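Local coordinates for histidine--tRNA ligase (Thermus thermophilus, PDB 1H4V), which catalyses the ATP-dependent attachment of L-histidine to tRNA(His), releasing AMP and diphosphate, and works as a homodimeric class II aminoacyl-tRNA synthetase, at residues M86-A89 and Y90-G94; L147-C150 and L151-G155. All blocks are in the same frame, centred on the assembly; numbering follows the deposited sequence.

Contact 1 of 2, residues M86-A89 and Y90-G94; sequences MVRA and YLEHG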
loop_
_atom_site.group_PDB
_atom_site.type_symbol
_atom_site.label_atom_id
_atom_site.label_comp_id
_atom_site.label_asym_id
_atom_site.label_seq_id
_atom_site.Cartn_x
_atom_site.Cartn_y
_atom_site.Cartn_z
ATOM N N MET A 86 -0.215 -12.905 9.759
ATOM C CA MET A 86 -0.839 -13.764 8.756
ATOM C C MET A 86 -1.426 -15.005 9.399
ATOM O O MET A 86 -2.533 -15.410 9.050
ATOM C CB MET A 86 0.174 -14.117 7.660
ATOM C CG MET A 86 0.559 -12.868 6.875
ATOM S SD MET A 86 2.020 -12.974 5.861
ATOM C CE MET A 86 1.304 -13.719 4.369
ATOM N N VAL A 87 -0.695 -15.593 10.344
ATOM C CA VAL A 87 -1.186 -16.772 11.064
ATOM C C VAL A 87 -2.438 -16.368 11.847
ATOM O O VAL A 87 -3.413 -17.117 11.906
ATOM C CB VAL A 87 -0.147 -17.311 12.072
ATOM C CG1 VAL A 87 -0.791 -18.377 12.960
ATOM C CG2 VAL A 87 1.048 -17.893 11.338
ATOM N N ARG A 88 -2.406 -15.172 12.435
ATOM C CA ARG A 88 -3.531 -14.654 13.202
ATOM C C ARG A 88 -4.740 -14.482 12.284
ATOM O O ARG A 88 -5.883 -14.642 12.711
ATOM C CB ARG A 88 -3.145 -13.321 13.855
ATOM C CG ARG A 88 -4.138 -12.767 14.889
ATOM C CD ARG A 88 -5.319 -12.073 14.218
ATOM N NE ARG A 88 -4.872 -10.994 13.341
ATOM C CZ ARG A 88 -5.541 -10.571 12.276
ATOM N NH1 ARG A 88 -6.695 -11.131 11.949
ATOM N NH2 ARG A 88 -5.045 -9.605 11.524
ATOM N N ALA A 89 -4.487 -14.165 11.018
ATOM C CA ALA A 89 -5.570 -13.994 10.053
ATOM C C ALA A 89 -6.122 -15.354 9.610
ATOM O O ALA A 89 -7.330 -15.514 9.444
ATOM C CB ALA A 89 -5.078 -13.197 8.835
ATOM N N TYR A 90 -5.231 -16.322 9.419
ATOM C CA TYR A 90 -5.612 -17.671 9.004
ATOM C C TYR A 90 -6.577 -18.238 10.053
ATOM O O TYR A 90 -7.564 -18.904 9.728
ATOM C CB TYR A 90 -4.354 -18.540 8.917
ATOM C CG TYR A 90 -4.574 -20.014 8.647
ATOM C CD1 TYR A 90 -4.486 -20.527 7.350
ATOM C CD2 TYR A 90 -4.800 -20.908 9.695
ATOM C CE1 TYR A 90 -4.608 -21.904 7.103
ATOM C CE2 TYR A 90 -4.926 -22.284 9.463
ATOM C CZ TYR A 90 -4.825 -22.777 8.168
ATOM O OH TYR A 90 -4.919 -24.138 7.935
ATOM N N LEU A 91 -6.275 -17.947 11.312
ATOM C CA LEU A 91 -7.085 -18.382 12.439
ATOM C C LEU A 91 -8.421 -17.649 12.495
ATOM O O LEU A 91 -9.478 -18.275 12.571
ATOM C CB LEU A 91 -6.329 -18.130 13.750
ATOM C CG LEU A 91 -5.571 -19.271 14.436
ATOM C CD1 LEU A 91 -5.267 -20.408 13.473
ATOM C CD2 LEU A 91 -4.309 -18.707 15.048
ATOM N N GLU A 92 -8.370 -16.322 12.447
ATOM C CA GLU A 92 -9.581 -15.525 12.544
ATOM C C GLU A 92 -10.627 -15.846 11.481
ATOM O O GLU A 92 -11.825 -15.874 11.775
ATOM C CB GLU A 92 -9.239 -14.029 12.493
ATOM C CG GLU A 92 -10.414 -13.115 12.821
ATOM C CD GLU A 92 -10.025 -11.654 12.970
ATOM O OE1 GLU A 92 -9.062 -11.357 13.708
ATOM O OE2 GLU A 92 -10.692 -10.795 12.358
ATOM N N HIS A 93 -10.184 -16.109 10.257
ATOM C CA HIS A 93 -11.123 -16.381 9.179
ATOM C C HIS A 93 -11.407 -17.847 8.893
ATOM O O HIS A 93 -12.011 -18.174 7.878
ATOM C CB HIS A 93 -10.653 -15.659 7.919
ATOM C CG HIS A 93 -10.530 -14.182 8.111
ATOM N ND1 HIS A 93 -11.629 -13.360 8.254
ATOM C CD2 HIS A 93 -9.443 -13.394 8.300
ATOM C CE1 HIS A 93 -11.224 -12.132 8.529
ATOM N NE2 HIS A 93 -9.903 -12.126 8.563
ATOM N N GLY A 94 -10.992 -18.717 9.809
ATOM C CA GLY A 94 -11.219 -20.135 9.650
ATOM C C GLY A 94 -10.694 -20.675 8.335
ATOM O O GLY A 94 -11.381 -21.435 7.651
#

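Contact 2 of 2, residues L147-C150 and L151-G155; sequences LYEC and LKELG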
loop_
_atom_site.group_PDB
_atom_site.type_symbol
_atom_site.label_atom_id
_atom_site.label_comp_id
_atom_site.label_asym_id
_atom_site.label_seq_id
_atom_site.Cartn_x
_atom_site.Cartn_y
_atom_site.Cartn_z
ATOM N N LEU A 147 11.222 -17.581 -3.395
ATOM C CA LEU A 147 12.005 -16.430 -2.980
ATOM C C LEU A 147 13.118 -16.228 -3.991
ATOM O O LEU A 147 13.361 -15.113 -4.458
ATOM C CB LEU A 147 12.602 -16.653 -1.588
ATOM C CG LEU A 147 13.659 -15.639 -1.153
ATOM C CD1 LEU A 147 13.058 -14.232 -1.164
ATOM C CD2 LEU A 147 14.176 -16.007 0.232
ATOM N N TYR A 148 13.787 -17.319 -4.335
ATOM C CA TYR A 148 14.868 -17.276 -5.311
ATOM C C TYR A 148 14.347 -16.633 -6.606
ATOM O O TYR A 148 14.978 -15.727 -7.155
ATOM C CB TYR A 148 15.358 -18.701 -5.576
ATOM C CG TYR A 148 16.553 -18.806 -6.487
ATOM C CD1 TYR A 148 17.790 -18.293 -6.109
ATOM C CD2 TYR A 148 16.454 -19.440 -7.725
ATOM C CE1 TYR A 148 18.901 -18.410 -6.939
ATOM C CE2 TYR A 148 17.554 -19.561 -8.561
ATOM C CZ TYR A 148 18.775 -19.046 -8.161
ATOM O OH TYR A 148 19.872 -19.178 -8.981
ATOM N N GLU A 149 13.186 -17.100 -7.072
ATOM C CA GLU A 149 12.554 -16.588 -8.288
ATOM C C GLU A 149 12.181 -15.103 -8.227
ATOM O O GLU A 149 12.442 -14.366 -9.173
ATOM C CB GLU A 149 11.301 -17.402 -8.618
ATOM C CG GLU A 149 11.492 -18.408 -9.737
ATOM C CD GLU A 149 11.699 -17.747 -11.098
ATOM O OE1 GLU A 149 10.732 -17.159 -11.639
ATOM O OE2 GLU A 149 12.834 -17.813 -11.626
ATOM N N CYS A 150 11.550 -14.667 -7.140
ATOM C CA CYS A 150 11.184 -13.261 -7.017
ATOM C C CYS A 150 12.412 -12.413 -7.294
ATOM O O CYS A 150 12.356 -11.453 -8.064
ATOM C CB CYS A 150 10.692 -12.925 -5.606
ATOM S SG CYS A 150 9.065 -13.533 -5.148
ATOM N N LEU A 151 13.522 -12.783 -6.663
ATOM C CA LEU A 151 14.774 -12.050 -6.799
ATOM C C LEU A 151 15.401 -12.175 -8.180
ATOM O O LEU A 151 15.931 -11.203 -8.714
ATOM C CB LEU A 151 15.771 -12.516 -5.735
ATOM C CG LEU A 151 15.297 -12.462 -4.280
ATOM C CD1 LEU A 151 16.357 -13.097 -3.380
ATOM C CD2 LEU A 151 15.028 -11.022 -3.872
ATOM N N LYS A 152 15.346 -13.371 -8.754
ATOM C CA LYS A 152 15.912 -13.597 -10.076
ATOM C C LYS A 152 15.134 -12.803 -11.118
ATOM O O LYS A 152 15.723 -12.220 -12.017
ATOM C CB LYS A 152 15.866 -15.087 -10.427
ATOM C CG LYS A 152 17.129 -15.612 -11.082
ATOM C CD LYS A 152 18.247 -15.759 -10.064
ATOM C CE LYS A 152 19.553 -16.206 -10.715
ATOM N NZ LYS A 152 20.129 -15.160 -11.610
ATOM N N GLU A 153 13.807 -12.779 -10.987
ATOM C CA GLU A 153 12.952 -12.053 -11.923
ATOM C C GLU A 153 13.207 -10.555 -11.874
ATOM O O GLU A 153 12.938 -9.847 -12.842
ATOM C CB GLU A 153 11.479 -12.322 -11.623
ATOM C CG GLU A 153 11.041 -13.751 -11.903
ATOM C CD GLU A 153 10.801 -14.032 -13.380
ATOM O OE1 GLU A 153 10.823 -15.224 -13.762
ATOM O OE2 GLU A 153 10.576 -13.073 -14.156
ATOM N N LEU A 154 13.719 -10.073 -10.741
ATOM C CA LEU A 154 14.018 -8.657 -10.582
ATOM C C LEU A 154 15.292 -8.299 -11.331
ATOM O O LEU A 154 15.621 -7.125 -11.473
ATOM C CB LEU A 154 14.180 -8.301 -9.101
ATOM C CG LEU A 154 12.918 -8.368 -8.244
ATOM C CD1 LEU A 154 13.283 -8.149 -6.802
ATOM C CD2 LEU A 154 11.919 -7.331 -8.710
ATOM N N GLY A 155 16.012 -9.317 -11.795
ATOM C CA GLY A 155 17.240 -9.078 -12.528
ATOM C C GLY A 155 18.501 -9.306 -11.717
ATOM O O GLY A 155 19.610 -9.239 -12.249
#

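Contact 1 of 2, residues M86-A89 and Y90-G94
Glu92 OE1 is held by partners from both subunits. Within the chain Arg88 NH1 meets it in a salt bridge of 3.0 Å. From the second subunit the backbone N of Ala5 gives it a hydrogen bond. The pair is an i to i+4 salt bridge on the last turns of helix 83-92, in the catalytic domain of this class II synthetase. Both side chains leave the helix on the same side and run alongside each other. In each, CG is anti to the backbone N (chi1 -170°). The Glu92 chain then stays extended, while the Arg88 chain bends at chi2 (-80°) and again at chi3, which carries NH1 to Glu92 OE1. The guanidinium and carboxylate planes are 38° apart, so the two groups do not meet flat. Arg88 has further acidic partners: NE pairs with Glu45, and NH1 also reaches Asp11 of the second subunit. That shared use probably fixes the rotation of the guanidinium. One residue earlier along the helix, Val87 CG1 lies 4.1 Å from Leu91 CD2, and both side chains touch Ser292. The helix backbone closes with His93 N bonding to Ala89 O at 3.0 Å. A Schellman motif follows: Gly94 N bonds to Leu91 O and Met95 N to Tyr90 O, with Gly94 at positive phi. His93 NE2 hydrogen-bonds to Asp11 OD2 of the second subunit, and the ring packs edge-to-face with Phe13 of that subunit. On the helix side His93 CD2 comes within 3.2 Å of Ala89 O, which approaches the ring obliquely.

Contact 2 of 2, residues L147-C150 and L151-G155
Glu153 N bonds to Glu149 O at 2.8 Å with an N-H...O angle of 166°, and Lys152 N bonds to Tyr148 O at 2.9 Å. These are the i to i+4 bonds of the last turns of helix 137-153. The same spacing brings the carboxylates of Glu149 and Glu153 together. Their OE1 atoms are 2.9 Å apart, with the two planes turned 76°. Such closeness would be unfavourable if both were charged, and may raise the pKa of one of them. Lys29 offers Glu153 OE2 a long, weak ion pair. One residue earlier Tyr148 and Lys152 run side by side. CG of Tyr148 is anti to the backbone N (chi1 -175°), and Lys152 CD sits over one face of the ring, 4.2 Å from its centroid, a CH-pi contact. Farther out Lys152 CE comes within 3.5 Å of Tyr148 OH. Lys152 NZ makes a weak hydrogen bond to Leu156 O. With an alanine in place of Tyr148 the lysine chain would lose the ring face and would probably be less confined. On the inner side the Leu147 and Leu151 CD1 methyls meet at 4.1 Å. The helix ends in a Schellman motif with Gly155 at positive phi, its N bonding to Lys152 O. Leu147 packs on Phe269 and Val271 of strand 267-272 and on Phe305 and Phe307 of strand 302-308. Leu151 joins it on Val271. Cys150 touches Phe307 and also Val30 and Leu31 of helix 14-33, so helix 137-153 is seated against both that helix and the sheet.

In the fold
The first helix of the chain is 14-33. The chain reaches contact 1 at the end of helix 83-92. It then runs through strands 102-111 and 123-132 and enters helix 137-153, whose end holds contact 2. The two follow in series: they neither nest nor cross, and each closes only a helix turn. Their centres are 28 Å apart and they do not touch. Both helices pack on the large mixed sheet of the catalytic domain, contact 1 on strands 102-111 and 123-132, contact 2 on strands 267-272 and 302-308. Contact 1 meets the N-terminal residues of the second subunit, and contact 2 meets Pro353 of that subunit.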